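Local coordinates for extracellular solute-binding protein, family 1 (Bifidobacterium longum subsp. infantis ATCC 15697, PDB 3OMB) that probably captures a solute outside the cell for uptake by an ABC-type transporter, and binds a magnesium ion, at residues A[47-58]-A[410-421]; A[82-91]-A[101-111]. All coordinates share one frame; numbering follows the deposited sequence.

Contact 1: A[47-58]-A[410-421]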
loop_
_atom_site.group_PDB
_atom_site.type_symbol
_atom_site.label_atom_id
_atom_site.label_comp_id
_atom_site.label_asym_id
_atom_site.label_seq_id
_atom_site.Cartn_x
_atom_site.Cartn_y
_atom_site.Cartn_z
ATOM N N LYS A 47 -3.569 16.920 -1.604
ATOM C CA LYS A 47 -3.889 15.904 -2.599
ATOM C C LYS A 47 -5.222 15.260 -2.238
ATOM O O LYS A 47 -5.481 14.994 -1.060
ATOM C CB LYS A 47 -2.791 14.849 -2.617
ATOM C CG LYS A 47 -2.870 13.898 -3.812
ATOM C CD LYS A 47 -1.962 12.711 -3.606
ATOM C CE LYS A 47 -0.629 12.924 -4.271
ATOM N NZ LYS A 47 0.358 11.920 -3.767
ATOM N N LYS A 48 -6.049 15.020 -3.257
ATOM C CA LYS A 48 -7.411 14.486 -3.112
ATOM C C LYS A 48 -7.633 13.251 -3.996
ATOM O O LYS A 48 -6.949 13.071 -5.008
ATOM C CB LYS A 48 -8.440 15.544 -3.538
ATOM C CG LYS A 48 -8.257 16.945 -2.943
ATOM C CD LYS A 48 -8.700 17.021 -1.473
ATOM C CE LYS A 48 -10.208 16.779 -1.296
ATOM N NZ LYS A 48 -11.068 17.720 -2.059
ATOM N N ASN A 49 -8.597 12.411 -3.626
ATOM C CA ASN A 49 -9.127 11.413 -4.555
ATOM C C ASN A 49 -10.262 12.104 -5.322
ATOM O O ASN A 49 -10.935 12.985 -4.768
ATOM C CB ASN A 49 -9.664 10.181 -3.794
ATOM C CG ASN A 49 -8.560 9.330 -3.151
ATOM O OD1 ASN A 49 -7.471 9.166 -3.713
ATOM N ND2 ASN A 49 -8.850 8.769 -1.970
ATOM N N ALA A 50 -10.489 11.730 -6.579
ATOM C CA ALA A 50 -11.615 12.309 -7.349
ATOM C C ALA A 50 -13.005 12.124 -6.714
ATOM O O ALA A 50 -13.911 12.896 -6.980
ATOM C CB ALA A 50 -11.628 11.776 -8.810
ATOM N N ASN A 51 -13.183 11.110 -5.876
ATOM C CA ASN A 51 -14.507 10.895 -5.275
ATOM C C ASN A 51 -14.803 11.760 -4.037
ATOM O O ASN A 51 -15.855 11.633 -3.416
ATOM C CB ASN A 51 -14.742 9.403 -4.991
ATOM C CG ASN A 51 -13.844 8.860 -3.907
ATOM O OD1 ASN A 51 -12.995 9.569 -3.352
ATOM N ND2 ASN A 51 -14.030 7.587 -3.588
ATOM N N GLN A 52 -13.877 12.648 -3.700
ATOM C CA GLN A 52 -14.018 13.480 -2.526
ATOM C C GLN A 52 -14.685 14.830 -2.782
ATOM O O GLN A 52 -14.498 15.479 -3.812
ATOM C CB GLN A 52 -12.662 13.666 -1.829
ATOM C CG GLN A 52 -12.164 12.378 -1.199
ATOM C CD GLN A 52 -10.686 12.399 -0.902
ATOM O OE1 GLN A 52 -10.001 13.400 -1.124
ATOM N NE2 GLN A 52 -10.181 11.293 -0.380
ATOM N N GLU A 53 -15.488 15.220 -1.808
ATOM C CA GLU A 53 -16.050 16.554 -1.693
ATOM C C GLU A 53 -14.937 17.630 -1.664
ATOM O O GLU A 53 -13.789 17.356 -1.274
ATOM C CB GLU A 53 -16.884 16.505 -0.406
ATOM C CG GLU A 53 -17.208 17.762 0.359
ATOM C CD GLU A 53 -18.396 17.533 1.312
ATOM O OE1 GLU A 53 -18.187 17.344 2.542
ATOM O OE2 GLU A 53 -19.552 17.506 0.812
ATOM N N LYS A 54 -15.262 18.839 -2.107
ATOM C CA LYS A 54 -14.312 19.964 -2.033
ATOM C C LYS A 54 -14.082 20.360 -0.573
ATOM O O LYS A 54 -15.003 20.252 0.250
ATOM C CB LYS A 54 -14.797 21.180 -2.837
ATOM C CG LYS A 54 -14.919 20.935 -4.336
ATOM C CD LYS A 54 -15.123 22.262 -5.106
ATOM C CE LYS A 54 -15.120 22.071 -6.648
ATOM N NZ LYS A 54 -16.413 21.493 -7.176
HETATM N N MSE A 55 -12.857 20.804 -0.272
HETATM C CA MSE A 55 -12.458 21.252 1.073
HETATM C C MSE A 55 -13.418 22.305 1.599
HETATM O O MSE A 55 -13.797 22.288 2.766
HETATM C CB MSE A 55 -11.036 21.861 1.082
HETATM C CG MSE A 55 -9.893 20.950 0.633
HETATM SE SE MSE A 55 -9.876 19.216 1.519
HETATM C CE MSE A 55 -9.832 19.816 3.369
ATOM N N ALA A 56 -13.824 23.213 0.722
ATOM C CA ALA A 56 -14.751 24.272 1.107
ATOM C C ALA A 56 -16.084 23.749 1.683
ATOM O O ALA A 56 -16.706 24.440 2.473
ATOM C CB ALA A 56 -14.988 25.248 -0.065
ATOM N N ASN A 57 -16.503 22.538 1.309
ATOM C CA ASN A 57 -17.770 21.957 1.815
ATOM C C ASN A 57 -17.600 21.040 3.028
ATOM O O ASN A 57 -18.572 20.431 3.481
ATOM C CB ASN A 57 -18.513 21.157 0.734
ATOM C CG ASN A 57 -18.917 21.993 -0.453
ATOM O OD1 ASN A 57 -18.662 21.604 -1.578
ATOM N ND2 ASN A 57 -19.558 23.134 -0.218
HETATM N N MSE A 58 -16.384 20.932 3.556
HETATM C CA MSE A 58 -16.152 20.063 4.691
HETATM C C MSE A 58 -16.169 20.873 5.984
HETATM O O MSE A 58 -15.368 21.796 6.169
HETATM C CB MSE A 58 -14.827 19.304 4.529
HETATM C CG MSE A 58 -14.781 18.354 3.331
HETATM SE SE MSE A 58 -12.980 17.635 3.192
HETATM C CE MSE A 58 -13.109 16.511 1.618
ATOM N N THR A 410 -19.863 8.581 -1.113
ATOM C CA THR A 410 -18.843 8.026 -2.024
ATOM C C THR A 410 -19.347 7.823 -3.438
ATOM O O THR A 410 -18.684 8.220 -4.392
ATOM C CB THR A 410 -18.332 6.652 -1.537
ATOM O OG1 THR A 410 -17.792 6.781 -0.219
ATOM C CG2 THR A 410 -17.260 6.093 -2.474
ATOM N N GLY A 411 -20.512 7.193 -3.575
ATOM C CA GLY A 411 -21.152 7.039 -4.874
ATOM C C GLY A 411 -21.384 8.365 -5.584
ATOM O O GLY A 411 -21.215 8.458 -6.804
ATOM N N ASP A 412 -21.766 9.397 -4.824
ATOM C CA ASP A 412 -22.048 10.736 -5.377
ATOM C C ASP A 412 -20.785 11.595 -5.568
ATOM O O ASP A 412 -20.887 12.797 -5.805
ATOM C CB ASP A 412 -23.046 11.495 -4.475
ATOM C CG ASP A 412 -24.512 11.061 -4.674
ATOM O OD1 ASP A 412 -25.345 11.432 -3.806
ATOM O OD2 ASP A 412 -24.852 10.377 -5.675
ATOM N N ASN A 413 -19.600 10.981 -5.462
ATOM C CA ASN A 413 -18.321 11.715 -5.468
ATOM C C ASN A 413 -18.269 12.830 -4.412
ATOM O O ASN A 413 -17.704 13.909 -4.631
ATOM C CB ASN A 413 -17.984 12.245 -6.874
ATOM C CG ASN A 413 -17.681 11.128 -7.855
ATOM O OD1 ASN A 413 -16.941 10.199 -7.544
ATOM N ND2 ASN A 413 -18.269 11.206 -9.045
ATOM N N GLN A 414 -18.859 12.543 -3.254
ATOM C CA GLN A 414 -18.887 13.483 -2.150
ATOM C C GLN A 414 -18.387 12.860 -0.853
ATOM O O GLN A 414 -18.971 13.069 0.207
ATOM C CB GLN A 414 -20.300 14.037 -1.972
ATOM C CG GLN A 414 -20.716 14.962 -3.109
ATOM C CD GLN A 414 -22.012 15.704 -2.823
ATOM O OE1 GLN A 414 -22.788 15.324 -1.939
ATOM N NE2 GLN A 414 -22.253 16.774 -3.580
ATOM N N TYR A 415 -17.298 12.098 -0.939
ATOM C CA TYR A 415 -16.697 11.540 0.256
ATOM C C TYR A 415 -16.317 12.710 1.184
ATOM O O TYR A 415 -15.708 13.674 0.722
ATOM C CB TYR A 415 -15.490 10.653 -0.077
ATOM C CG TYR A 415 -15.060 9.865 1.130
ATOM C CD1 TYR A 415 -15.650 8.621 1.423
ATOM C CD2 TYR A 415 -14.092 10.377 2.016
ATOM C CE1 TYR A 415 -15.269 7.899 2.558
ATOM C CE2 TYR A 415 -13.720 9.676 3.146
ATOM C CZ TYR A 415 -14.306 8.440 3.414
ATOM O OH TYR A 415 -13.937 7.742 4.543
ATOM N N PRO A 416 -16.720 12.652 2.475
ATOM C CA PRO A 416 -16.668 13.872 3.303
ATOM C C PRO A 416 -15.297 14.158 3.937
ATOM O O PRO A 416 -15.166 15.087 4.755
ATOM C CB PRO A 416 -17.738 13.613 4.370
ATOM C CG PRO A 416 -17.762 12.141 4.523
ATOM C CD PRO A 416 -17.390 11.544 3.177
ATOM N N GLY A 417 -14.289 13.372 3.581
ATOM C CA GLY A 417 -12.949 13.590 4.102
ATOM C C GLY A 417 -11.858 13.218 3.126
ATOM O O GLY A 417 -12.104 13.098 1.926
ATOM N N LEU A 418 -10.648 13.046 3.650
ATOM C CA LEU A 418 -9.483 12.669 2.854
ATOM C C LEU A 418 -9.221 11.162 2.822
ATOM O O LEU A 418 -8.384 10.690 2.041
ATOM C CB LEU A 418 -8.245 13.391 3.379
ATOM C CG LEU A 418 -8.265 14.906 3.196
ATOM C CD1 LEU A 418 -7.042 15.520 3.831
ATOM C CD2 LEU A 418 -8.353 15.295 1.716
ATOM N N SER A 419 -9.904 10.419 3.698
ATOM C CA SER A 419 -9.822 8.951 3.697
ATOM C C SER A 419 -8.359 8.529 3.850
ATOM O O SER A 419 -7.658 9.045 4.743
ATOM C CB SER A 419 -10.482 8.363 2.429
ATOM O OG SER A 419 -10.642 6.949 2.560
ATOM N N GLU A 420 -7.872 7.637 2.991
ATOM C CA GLU A 420 -6.490 7.181 3.128
ATOM C C GLU A 420 -5.425 8.291 2.892
ATOM O O GLU A 420 -4.252 8.087 3.187
ATOM C CB GLU A 420 -6.204 5.927 2.267
ATOM C CG GLU A 420 -5.825 6.220 0.801
ATOM C CD GLU A 420 -7.023 6.453 -0.117
ATOM O OE1 GLU A 420 -8.167 6.326 0.354
ATOM O OE2 GLU A 420 -6.817 6.764 -1.321
ATOM N N LEU A 421 -5.842 9.446 2.368
ATOM C CA LEU A 421 -4.943 10.596 2.171
ATOM C C LEU A 421 -4.929 11.544 3.368
ATOM O O LEU A 421 -4.525 12.708 3.247
ATOM C CB LEU A 421 -5.307 11.368 0.898
ATOM C CG LEU A 421 -5.014 10.626 -0.410
ATOM C CD1 LEU A 421 -5.836 11.204 -1.538
ATOM C CD2 LEU A 421 -3.507 10.645 -0.751
HETATM O O HOH W 1 -3.885 14.715 1.302
#
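Gln52 lays its buried side chain along the backbone of Gly417 and Leu418, with CG lying 3.2 Å from Gly417 O. CG sits beside the residue's own backbone N (chi1 -69°) and the chain then runs extended, which carries the amide on to Leu418, where NE2 makes a weak hydrogen bond to Leu418 O (3.1 Å). On the amide's other arm, Gln52 OE1 accepts Asn49 N at 3.0 Å, the donor standing above the carbonyl plane. Alongside, the backbones join in a single beta bridge between Gln52 and Tyr415, with Glu53 N bonded to Tyr415 O (3.0 Å). This bridge meets the loop just beyond helix 403-411, which closes in a Schellman motif with Asn413 as C-prime. Replacing Gln52 by an alanine would probably leave Asn49 N without its acceptor and open a gap beside Gly417. Asn49 ND2 donates a hydrogen bond to Glu420 OE2 (2.9 Å) from above the carboxylate plane, the two flat groups turned 26° apart. Arg79 forms a salt bridge with Glu420 OE2 and a hydrogen bond with Asn49 OD1. Lys48 crosses Leu418 at about a right angle, CD to CD2 3.6 Å, and its NZ serves both Glu53 O and Glu76. Backbone bridge, amide-carboxylate bond shared with Arg79 and weak Gln52 bond together make the joint chiefly polar.

Contact 2: A[82-91]-A[101-111]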
loop_
_atom_site.group_PDB
_atom_site.type_symbol
_atom_site.label_atom_id
_atom_site.label_comp_id
_atom_site.label_asym_id
_atom_site.label_seq_id
_atom_site.Cartn_x
_atom_site.Cartn_y
_atom_site.Cartn_z
ATOM N N TRP A 82 -1.666 16.255 -9.898
ATOM C CA TRP A 82 -0.465 16.642 -9.154
ATOM C C TRP A 82 0.809 16.090 -9.803
ATOM O O TRP A 82 1.822 16.788 -9.876
ATOM C CB TRP A 82 -0.568 16.200 -7.688
ATOM C CG TRP A 82 0.597 16.605 -6.824
ATOM C CD1 TRP A 82 1.356 15.781 -6.045
ATOM C CD2 TRP A 82 1.134 17.927 -6.650
ATOM N NE1 TRP A 82 2.329 16.502 -5.398
ATOM C CE2 TRP A 82 2.219 17.820 -5.751
ATOM C CE3 TRP A 82 0.804 19.188 -7.164
ATOM C CZ2 TRP A 82 2.981 18.922 -5.360
ATOM C CZ3 TRP A 82 1.567 20.288 -6.778
ATOM C CH2 TRP A 82 2.642 20.147 -5.881
ATOM N N ALA A 83 0.730 14.843 -10.274
ATOM C CA ALA A 83 1.848 14.163 -10.927
ATOM C C ALA A 83 2.442 14.990 -12.058
ATOM O O ALA A 83 3.653 14.976 -12.266
ATOM C CB ALA A 83 1.417 12.786 -11.437
ATOM N N GLN A 84 1.585 15.723 -12.765
ATOM C CA GLN A 84 2.010 16.641 -13.818
ATOM C C GLN A 84 2.462 18.007 -13.310
ATOM O O GLN A 84 3.404 18.604 -13.846
ATOM C CB GLN A 84 0.896 16.800 -14.848
ATOM C CG GLN A 84 0.989 15.746 -15.931
ATOM C CD GLN A 84 -0.357 15.215 -16.373
ATOM O OE1 GLN A 84 -1.247 14.932 -15.557
ATOM N NE2 GLN A 84 -0.508 15.059 -17.676
ATOM N N GLN A 85 1.792 18.479 -12.266
ATOM C CA GLN A 85 2.009 19.799 -11.705
ATOM C C GLN A 85 3.233 19.881 -10.771
ATOM O O GLN A 85 3.825 20.947 -10.623
ATOM C CB GLN A 85 0.753 20.187 -10.930
ATOM C CG GLN A 85 0.262 21.604 -11.150
ATOM C CD GLN A 85 -1.110 21.812 -10.538
ATOM O OE1 GLN A 85 -2.059 21.090 -10.854
ATOM N NE2 GLN A 85 -1.220 22.789 -9.645
ATOM N N LYS A 86 3.598 18.757 -10.150
ATOM C CA LYS A 86 4.608 18.714 -9.074
ATOM C C LYS A 86 5.983 19.327 -9.393
ATOM O O LYS A 86 6.352 20.371 -8.848
ATOM C CB LYS A 86 4.782 17.279 -8.558
ATOM C CG LYS A 86 5.715 17.177 -7.387
ATOM C CD LYS A 86 5.971 15.750 -7.008
ATOM C CE LYS A 86 6.819 15.705 -5.760
ATOM N NZ LYS A 86 6.837 14.354 -5.145
ATOM N N ASN A 87 6.743 18.667 -10.266
ATOM C CA ASN A 87 8.095 19.112 -10.615
ATOM C C ASN A 87 8.122 20.535 -11.157
ATOM O O ASN A 87 9.055 21.291 -10.894
ATOM C CB ASN A 87 8.750 18.113 -11.571
ATOM C CG ASN A 87 8.820 16.706 -10.973
ATOM O OD1 ASN A 87 9.012 16.537 -9.761
ATOM N ND2 ASN A 87 8.650 15.693 -11.815
ATOM N N ALA A 88 7.069 20.904 -11.873
ATOM C CA ALA A 88 6.862 22.289 -12.279
ATOM C C ALA A 88 6.819 23.250 -11.080
ATOM O O ALA A 88 7.316 24.365 -11.173
ATOM C CB ALA A 88 5.594 22.408 -13.111
ATOM N N THR A 89 6.237 22.806 -9.962
ATOM C CA THR A 89 6.124 23.626 -8.740
ATOM C C THR A 89 7.458 23.765 -8.007
ATOM O O THR A 89 7.791 24.837 -7.496
ATOM C CB THR A 89 5.063 23.050 -7.761
ATOM O OG1 THR A 89 3.804 22.959 -8.426
ATOM C CG2 THR A 89 4.895 23.934 -6.544
ATOM N N LEU A 90 8.205 22.669 -7.937
ATOM C CA LEU A 90 9.519 22.688 -7.307
ATOM C C LEU A 90 10.506 23.535 -8.113
ATOM O O LEU A 90 11.262 24.324 -7.536
ATOM C CB LEU A 90 10.046 21.267 -7.119
ATOM C CG LEU A 90 9.215 20.379 -6.192
ATOM C CD1 LEU A 90 9.611 18.909 -6.379
ATOM C CD2 LEU A 90 9.345 20.822 -4.740
ATOM N N ALA A 91 10.480 23.375 -9.440
ATOM C CA ALA A 91 11.283 24.197 -10.359
ATOM C C ALA A 91 10.888 25.661 -10.197
ATOM O O ALA A 91 11.740 26.546 -10.165
ATOM C CB ALA A 91 11.084 23.743 -11.810
ATOM N N ASN A 101 0.534 15.451 1.541
ATOM C CA ASN A 101 0.851 14.443 0.542
ATOM C C ASN A 101 1.321 15.077 -0.756
ATOM O O ASN A 101 0.963 14.625 -1.836
ATOM C CB ASN A 101 -0.329 13.501 0.281
ATOM C CG ASN A 101 -0.527 12.490 1.393
ATOM O OD1 ASN A 101 0.349 11.681 1.672
ATOM N ND2 ASN A 101 -1.692 12.520 2.016
ATOM N N GLY A 102 2.099 16.147 -0.635
ATOM C CA GLY A 102 2.652 16.825 -1.806
ATOM C C GLY A 102 4.037 16.331 -2.157
ATOM O O GLY A 102 4.303 16.018 -3.307
ATOM N N TYR A 103 4.895 16.226 -1.148
ATOM C CA TYR A 103 6.328 16.021 -1.338
ATOM C C TYR A 103 6.881 14.972 -0.414
ATOM O O TYR A 103 6.321 14.702 0.633
ATOM C CB TYR A 103 7.057 17.330 -1.043
ATOM C CG TYR A 103 6.523 18.471 -1.856
ATOM C CD1 TYR A 103 6.830 18.580 -3.206
ATOM C CD2 TYR A 103 5.676 19.416 -1.285
ATOM C CE1 TYR A 103 6.307 19.610 -3.970
ATOM C CE2 TYR A 103 5.160 20.464 -2.040
ATOM C CZ TYR A 103 5.485 20.559 -3.376
ATOM O OH TYR A 103 4.983 21.584 -4.132
ATOM N N GLY A 104 8.001 14.383 -0.798
ATOM C CA GLY A 104 8.740 13.520 0.112
ATOM C C GLY A 104 9.989 14.247 0.558
ATOM O O GLY A 104 10.373 15.246 -0.048
ATOM N N ALA A 105 10.636 13.721 1.590
ATOM C CA ALA A 105 11.809 14.350 2.207
ATOM C C ALA A 105 13.029 14.516 1.301
ATOM O O ALA A 105 13.788 15.470 1.479
ATOM C CB ALA A 105 12.202 13.589 3.463
ATOM N N VAL A 106 13.236 13.600 0.357
ATOM C CA VAL A 106 14.377 13.690 -0.547
ATOM C C VAL A 106 14.347 15.000 -1.345
ATOM O O VAL A 106 15.394 15.512 -1.753
ATOM C CB VAL A 106 14.442 12.478 -1.518
ATOM C CG1 VAL A 106 13.339 12.577 -2.588
ATOM C CG2 VAL A 106 15.840 12.357 -2.153
ATOM N N GLU A 107 13.150 15.541 -1.553
ATOM C CA GLU A 107 12.992 16.804 -2.268
ATOM C C GLU A 107 13.529 18.020 -1.525
ATOM O O GLU A 107 13.981 18.982 -2.141
ATOM C CB GLU A 107 11.547 17.002 -2.677
ATOM C CG GLU A 107 11.318 16.398 -4.047
ATOM C CD GLU A 107 10.159 15.446 -4.098
ATOM O OE1 GLU A 107 9.381 15.365 -3.114
ATOM O OE2 GLU A 107 10.034 14.761 -5.137
ATOM N N ALA A 108 13.508 17.945 -0.201
ATOM C CA ALA A 108 14.164 18.941 0.624
ATOM C C ALA A 108 15.679 18.970 0.403
ATOM O O ALA A 108 16.316 20.021 0.607
ATOM C CB ALA A 108 13.848 18.716 2.068
ATOM N N TYR A 109 16.241 17.833 -0.014
ATOM C CA TYR A 109 17.659 17.735 -0.363
ATOM C C TYR A 109 17.930 18.085 -1.824
ATOM O O TYR A 109 18.985 18.634 -2.151
ATOM C CB TYR A 109 18.218 16.352 -0.004
ATOM C CG TYR A 109 18.348 16.148 1.496
ATOM C CD1 TYR A 109 19.422 16.710 2.204
ATOM C CD2 TYR A 109 17.395 15.415 2.212
ATOM C CE1 TYR A 109 19.545 16.532 3.579
ATOM C CE2 TYR A 109 17.507 15.234 3.579
ATOM C CZ TYR A 109 18.586 15.794 4.261
ATOM O OH TYR A 109 18.711 15.632 5.625
ATOM N N GLN A 110 16.969 17.788 -2.695
ATOM C CA GLN A 110 17.076 18.181 -4.094
ATOM C C GLN A 110 16.934 19.697 -4.283
ATOM O O GLN A 110 17.548 20.262 -5.168
ATOM C CB GLN A 110 16.067 17.425 -4.956
ATOM C CG GLN A 110 16.573 16.055 -5.399
ATOM C CD GLN A 110 15.516 15.237 -6.123
ATOM O OE1 GLN A 110 14.331 15.261 -5.765
ATOM N NE2 GLN A 110 15.945 14.501 -7.154
ATOM N N TYR A 111 16.116 20.332 -3.451
ATOM C CA TYR A 111 15.913 21.773 -3.506
ATOM C C TYR A 111 16.246 22.349 -2.139
ATOM O O TYR A 111 15.356 22.551 -1.309
ATOM C CB TYR A 111 14.480 22.104 -3.948
ATOM C CG TYR A 111 14.143 21.518 -5.302
ATOM C CD1 TYR A 111 14.341 22.254 -6.481
ATOM C CD2 TYR A 111 13.669 20.209 -5.414
ATOM C CE1 TYR A 111 14.052 21.690 -7.748
ATOM C CE2 TYR A 111 13.384 19.638 -6.652
ATOM C CZ TYR A 111 13.570 20.378 -7.813
ATOM O OH TYR A 111 13.280 19.788 -9.022
#
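Leu90 begins its course with CB over one face of the Tyr111 ring, a CH-pi contact 3.9 Å from the centroid and 19° off the normal. Its CG meets Tyr103 CE1, and there the side chain forks: CD1 packs on Glu107 CG at 3.8 Å, while CD2 presses on Tyr103 CE1 at 3.4 Å. With CG beside the backbone N (chi1 -63°), the fork is directed at Tyr103 and Glu107. The setting is a beta-alpha-beta crossover: helix 79-92 links the parallel strands 71-78 and 98-100, which flank strand 41-48, and the chain leaving the second strand folds back along the helix. A little over two turns earlier, Trp82 turns the edge of its six-membered ring to the face of Tyr103, centroids 5.5 Å apart and planes at 77°. Its NE1 donates to Gly102 O at 2.9 Å, in the plane of both the indole and the carbonyl and on a lone pair. Extended Lys86 passes CE by that same Gly102 O at 3.5 Å before NZ forms a salt bridge with Glu107 OE2 at 3.2 Å, its hydrogen bonds weak. Glu107 OE1 also accepts Gly104 N, tying the carboxylate to the loop before its own helix.

Overall arrangement
From the N terminus, strand 41-48 runs into 47-58, the first half of contact 1, whose partner comes only after 351 more residues. Within that span the chain passes helix 59-68 and strand 71-78, enters helix 79-92, makes strand 98-100 and closes contact 2 at 101-111 after a short excursion of nine residues. Contact 2 is therefore nested inside the great loop that contact 1 shuts at 410-421. Their centres lie about 23 Å apart, yet they meet at Asn101, which touches Lys47 and Leu421, and Lys47 also packs on Trp82. Contact 2 packs the crossover helix 79-92 against the chain that follows strand 98-100; contact 1 joins the end of strand 41-48 to the loop after helix 403-411.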